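Local coordinates for glycoside hydrolase family protein (Novosphingobium sp. PP1Y, PDB 6Q2F), which hydrolyses alpha-L-rhamnosides as an alpha-L-rhamnosidase of the glycoside hydrolases, releasing rhamnose from its substrates, at residues Ile941-Arg944 and Glu949-Val952; Glu667-Val672 and Val908-Ala913. All blocks are in the same frame, centred on the assembly; numbering follows the deposited sequence.

Contact 1: Ile941-Arg944 and Glu949-Val952; sequences ISYR and ETVV
R944 and V951 face each other as an antiparallel hydrogen-bonded pair, and both of their backbone bonds cross the hairpin formed by strands 937-946 and 949-956. V951 N gives a nearly straight bond to R944 O (2.8 Å, 171° at the hydrogen); the return bond, R944 N to V951 O, is longer at 3.1 Å. Each acceptor also takes a CA-H from the opposite strand: Y943 CA lies 3.3 Å from V951 O, and T950 CA is 3.4 Å from R944 O.

The tight side is the one carrying Y943, T950 and V952. V952 has CG1 anti to its backbone N (chi1 -177°), which turns that methyl onto S942 O, 3.5 Å away, and onto I941 CG1 at 3.7 Å; the I941 and V952 side chains cross at about a right angle. The second methyl, V952 CG2, comes to 4.1 Å from Y943 CB, while T950 CG2 reaches the same carbon at 4.0 Å. The Y943 ring then runs on away from strand 949-956, with its hydroxyl bonded to R972 O. T950 OG1 is taken up by V923 O, and V952 packs on F921 of the next strand.

On the other face the fit is looser. V951 brings CB and CG2 no more than loosely against R944 O, and its side chain rests on E918 and H920. R944 leads its exposed guanidinium off towards solvent, close to the like charge of R974.

Across the hairpin, then, attraction comes from paired peptides and methyl-to-carbon contacts, without a salt bridge; the buried hydroxyls of Y943 and T950 spend their polarity on carbonyls beyond it, so the hairpin is also tied to the strands and loops around it.

Contact 2: Glu667-Val672 and Val908-Ala913; sequences EFVTGV and VNQQEA
V669, in the last turn of helix 657-670, and V908, the final residue of strand 902-908, bring their CA atoms to 7.1 Å, the nearest backbone approach here. Just past V669 the helix stops in a Schellman motif: G671 takes a positive phi of 124°, with V672 N bonded to E667 O (2.9 Å) and G671 N to F668 O (3.1 Å). On the other side the chain leaves its strand through an inverse gamma turn centred on Q910, closed by a weak bond from Q911 N to N909 O.

The helix carries the chain from strand 642-649 to strand 674-677, a beta-alpha-beta crossover of the parallel-stranded barrel, whereas V908 ends a strand of the antiparallel sheet that follows the barrel in the chain; V669 is one point where the barrel meets that sheet.

Its CB sits 4.0 Å from V908 CG2, the two side chains crossing obliquely. With CG1 placed between the backbone N and the carbonyl carbon (chi1 82°), V669 sends this methyl to Q910 NE2, 4.1 Å away; Q910 comes from the opposite direction on a chain extended beyond CG. P893 touches both V669 and Q910. Within the loop, N909 ND2 bonds A913 O at 3.2 Å; the acceptor lies close to the N909 amide plane, whereas ND2 stands 35° out of the A913 carbonyl plane. ND2 also reaches D957 O.

From the N terminus, the chain first builds most of the parallel-stranded barrel and reaches helix 657-670. It then runs through 235 residues, including helix 712-726 and the mixed sheet around strand 788-794, before 908-913 comes back to that helix and contact 2 closes this long loop between barrel and antiparallel sheet. Only afterwards does 941-944 begin, and contact 1 closes a short hairpin loop. The two are in series, neither nesting nor crossing. They do not touch: their centres are 22 Å apart. Strand 915-921, which follows 908-913, pairs with strand 949-956 of contact 1, so one sheet spans both places.

Contact 1: Ile941-Arg944 and Glu949-Val952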
loop_
_atom_site.group_PDB
_atom_site.type_symbol
_atom_site.label_atom_id
_atom_site.label_comp_id
_atom_site.label_asym_id
_atom_site.label_seq_id
_atom_site.Cartn_x
_atom_site.Cartn_y
_atom_site.Cartn_z
ATOM N N ILE A 941 -5.003 -38.006 4.859
ATOM C CA ILE A 941 -5.312 -37.845 3.447
ATOM C C ILE A 941 -4.554 -38.920 2.672
ATOM O O ILE A 941 -3.515 -39.411 3.117
ATOM C CB ILE A 941 -4.977 -36.398 2.979
ATOM C CG1 ILE A 941 -5.717 -36.051 1.685
ATOM C CG2 ILE A 941 -3.477 -36.156 2.848
ATOM C CD1 ILE A 941 -7.184 -35.778 1.890
ATOM N N SER A 942 -5.117 -39.333 1.542
ATOM C CA SER A 942 -4.445 -40.269 0.654
ATOM C C SER A 942 -3.315 -39.565 -0.085
ATOM O O SER A 942 -3.384 -38.365 -0.344
ATOM C CB SER A 942 -5.431 -40.867 -0.351
ATOM O OG SER A 942 -6.363 -41.705 0.301
ATOM N N TYR A 943 -2.270 -40.319 -0.426
ATOM C CA TYR A 943 -1.133 -39.714 -1.102
ATOM C C TYR A 943 -0.294 -40.796 -1.765
ATOM O O TYR A 943 -0.363 -41.973 -1.405
ATOM C CB TYR A 943 -0.260 -38.897 -0.132
ATOM C CG TYR A 943 0.465 -39.748 0.889
ATOM C CD1 TYR A 943 -0.140 -40.075 2.095
ATOM C CD2 TYR A 943 1.739 -40.249 0.638
ATOM C CE1 TYR A 943 0.504 -40.861 3.031
ATOM C CE2 TYR A 943 2.387 -41.047 1.563
ATOM C CZ TYR A 943 1.762 -41.350 2.758
ATOM O OH TYR A 943 2.402 -42.143 3.687
ATOM N N ARG A 944 0.536 -40.362 -2.715
ATOM C CA ARG A 944 1.551 -41.203 -3.335
ATOM C C ARG A 944 2.836 -40.404 -3.452
ATOM O O ARG A 944 2.826 -39.275 -3.962
ATOM C CB ARG A 944 1.108 -41.706 -4.718
ATOM C CG ARG A 944 2.241 -41.817 -5.712
ATOM C CD ARG A 944 1.832 -42.597 -6.949
ATOM N NE ARG A 944 1.837 -44.040 -6.726
ATOM C CZ ARG A 944 2.846 -44.841 -7.053
ATOM N NH1 ARG A 944 3.936 -44.339 -7.623
ATOM N NH2 ARG A 944 2.761 -46.148 -6.818
ATOM N N GLU A 949 8.261 -36.076 -5.849
ATOM C CA GLU A 949 7.075 -35.303 -5.513
ATOM C C GLU A 949 6.092 -36.171 -4.742
ATOM O O GLU A 949 6.170 -37.398 -4.757
ATOM C CB GLU A 949 6.387 -34.757 -6.767
ATOM C CG GLU A 949 5.840 -35.902 -7.621
ATOM C CD GLU A 949 4.983 -35.449 -8.777
ATOM O OE1 GLU A 949 4.748 -34.233 -8.910
ATOM O OE2 GLU A 949 4.553 -36.332 -9.557
ATOM N N THR A 950 5.160 -35.511 -4.069
ATOM C CA THR A 950 4.030 -36.163 -3.431
ATOM C C THR A 950 2.773 -35.705 -4.155
ATOM O O THR A 950 2.594 -34.507 -4.387
ATOM C CB THR A 950 3.958 -35.820 -1.940
ATOM O OG1 THR A 950 5.156 -36.269 -1.297
ATOM C CG2 THR A 950 2.737 -36.493 -1.271
ATOM N N VAL A 951 1.929 -36.645 -4.520
ATOM C CA VAL A 951 0.688 -36.348 -5.198
ATOM C C VAL A 951 -0.457 -36.618 -4.241
ATOM O O VAL A 951 -0.555 -37.666 -3.665
ATOM C CB VAL A 951 0.512 -37.154 -6.477
ATOM C CG1 VAL A 951 -0.653 -36.650 -7.264
ATOM C CG2 VAL A 951 1.754 -37.087 -7.314
ATOM N N VAL A 952 -1.312 -35.631 -4.062
ATOM C CA VAL A 952 -2.404 -35.759 -3.135
ATOM C C VAL A 952 -3.704 -35.429 -3.779
ATOM O O VAL A 952 -3.834 -34.379 -4.332
ATOM C CB VAL A 952 -2.206 -34.799 -1.967
ATOM C CG1 VAL A 952 -3.295 -34.941 -0.941
ATOM C CG2 VAL A 952 -0.866 -35.022 -1.340
#

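Contact 2: Glu667-Val672 and Val908-Ala913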
loop_
_atom_site.group_PDB
_atom_site.type_symbol
_atom_site.label_atom_id
_atom_site.label_comp_id
_atom_site.label_asym_id
_atom_site.label_seq_id
_atom_site.Cartn_x
_atom_site.Cartn_y
_atom_site.Cartn_z
ATOM N N GLU A 667 -5.162 -12.137 1.489
ATOM C CA GLU A 667 -4.027 -11.601 2.232
ATOM C C GLU A 667 -3.075 -12.714 2.646
ATOM O O GLU A 667 -1.845 -12.580 2.537
ATOM C CB GLU A 667 -4.517 -10.862 3.468
ATOM C CG GLU A 667 -5.329 -9.626 3.163
ATOM C CD GLU A 667 -5.819 -8.973 4.427
ATOM O OE1 GLU A 667 -5.094 -9.022 5.441
ATOM O OE2 GLU A 667 -6.932 -8.425 4.400
ATOM N N PHE A 668 -3.633 -13.818 3.148
ATOM C CA PHE A 668 -2.808 -14.937 3.584
ATOM C C PHE A 668 -1.955 -15.479 2.435
ATOM O O PHE A 668 -0.742 -15.646 2.582
ATOM C CB PHE A 668 -3.702 -16.024 4.169
ATOM C CG PHE A 668 -4.201 -15.718 5.566
ATOM C CD1 PHE A 668 -3.385 -15.071 6.480
ATOM C CD2 PHE A 668 -5.471 -16.097 5.964
ATOM C CE1 PHE A 668 -3.815 -14.808 7.759
ATOM C CE2 PHE A 668 -5.929 -15.815 7.244
ATOM C CZ PHE A 668 -5.094 -15.176 8.146
ATOM N N VAL A 669 -2.569 -15.740 1.273
ATOM C CA VAL A 669 -1.833 -16.387 0.188
ATOM C C VAL A 669 -0.854 -15.417 -0.482
ATOM O O VAL A 669 0.063 -15.854 -1.181
ATOM C CB VAL A 669 -2.816 -17.000 -0.827
ATOM C CG1 VAL A 669 -3.337 -15.942 -1.815
ATOM C CG2 VAL A 669 -2.164 -18.186 -1.551
ATOM N N THR A 670 -0.977 -14.102 -0.227
ATOM C CA THR A 670 0.002 -13.149 -0.731
ATOM C C THR A 670 1.191 -12.976 0.204
ATOM O O THR A 670 2.208 -12.408 -0.210
ATOM C CB THR A 670 -0.668 -11.802 -0.984
ATOM O OG1 THR A 670 -1.860 -12.019 -1.746
ATOM C CG2 THR A 670 0.268 -10.852 -1.798
ATOM N N GLY A 671 1.108 -13.466 1.443
ATOM C CA GLY A 671 2.223 -13.389 2.379
ATOM C C GLY A 671 1.899 -12.711 3.695
ATOM O O GLY A 671 2.763 -12.660 4.581
ATOM N N VAL A 672 0.699 -12.167 3.874
ATOM C CA VAL A 672 0.323 -11.605 5.163
ATOM C C VAL A 672 0.170 -12.724 6.183
ATOM O O VAL A 672 -0.398 -13.789 5.892
ATOM C CB VAL A 672 -0.975 -10.800 5.023
ATOM C CG1 VAL A 672 -1.462 -10.320 6.399
ATOM C CG2 VAL A 672 -0.750 -9.633 4.059
ATOM N N VAL A 908 -5.379 -21.907 -1.670
ATOM C CA VAL A 908 -6.677 -21.234 -1.700
ATOM C C VAL A 908 -7.310 -21.448 -3.062
ATOM O O VAL A 908 -6.748 -21.028 -4.080
ATOM C CB VAL A 908 -6.571 -19.735 -1.413
ATOM C CG1 VAL A 908 -8.001 -19.130 -1.373
ATOM C CG2 VAL A 908 -5.826 -19.511 -0.114
ATOM N N ASN A 909 -8.487 -22.075 -3.080
ATOM C CA ASN A 909 -9.271 -22.200 -4.305
ATOM C C ASN A 909 -10.000 -20.883 -4.525
ATOM O O ASN A 909 -11.065 -20.636 -3.957
ATOM C CB ASN A 909 -10.246 -23.370 -4.220
ATOM C CG ASN A 909 -11.285 -23.335 -5.317
ATOM O OD1 ASN A 909 -11.015 -22.879 -6.421
ATOM N ND2 ASN A 909 -12.492 -23.827 -5.016
ATOM N N GLN A 910 -9.430 -20.030 -5.374
ATOM C CA GLN A 910 -10.015 -18.716 -5.620
ATOM C C GLN A 910 -11.165 -18.770 -6.613
ATOM O O GLN A 910 -11.193 -18.001 -7.581
ATOM C CB GLN A 910 -8.959 -17.747 -6.130
ATOM C CG GLN A 910 -7.914 -17.430 -5.110
ATOM C CD GLN A 910 -6.882 -16.454 -5.642
ATOM O OE1 GLN A 910 -6.720 -16.285 -6.849
ATOM N NE2 GLN A 910 -6.209 -15.773 -4.733
ATOM N N GLN A 911 -12.094 -19.674 -6.387
ATOM C CA GLN A 911 -13.233 -19.785 -7.261
ATOM C C GLN A 911 -14.457 -20.210 -6.499
ATOM O O GLN A 911 -14.350 -20.939 -5.551
ATOM C CB GLN A 911 -12.956 -20.800 -8.354
ATOM C CG GLN A 911 -12.142 -20.279 -9.512
ATOM C CD GLN A 911 -10.648 -20.417 -9.319
ATOM O OE1 GLN A 911 -10.192 -21.117 -8.447
ATOM N NE2 GLN A 911 -9.904 -19.734 -10.130
ATOM N N GLU A 912 -15.625 -19.762 -6.928
ATOM C CA GLU A 912 -16.856 -20.223 -6.296
ATOM C C GLU A 912 -17.080 -21.712 -6.533
ATOM O O GLU A 912 -17.615 -22.396 -5.655
ATOM C CB GLU A 912 -18.055 -19.411 -6.789
ATOM C CG GLU A 912 -18.170 -18.055 -6.097
ATOM C CD GLU A 912 -19.221 -17.156 -6.716
ATOM O OE1 GLU A 912 -19.088 -16.816 -7.909
ATOM O OE2 GLU A 912 -20.179 -16.794 -5.998
ATOM N N ALA A 913 -16.669 -22.234 -7.686
ATOM C CA ALA A 913 -16.876 -23.645 -7.997
ATOM C C ALA A 913 -15.891 -24.528 -7.239
ATOM O O ALA A 913 -14.681 -24.284 -7.249
ATOM C CB ALA A 913 -16.733 -23.897 -9.497
#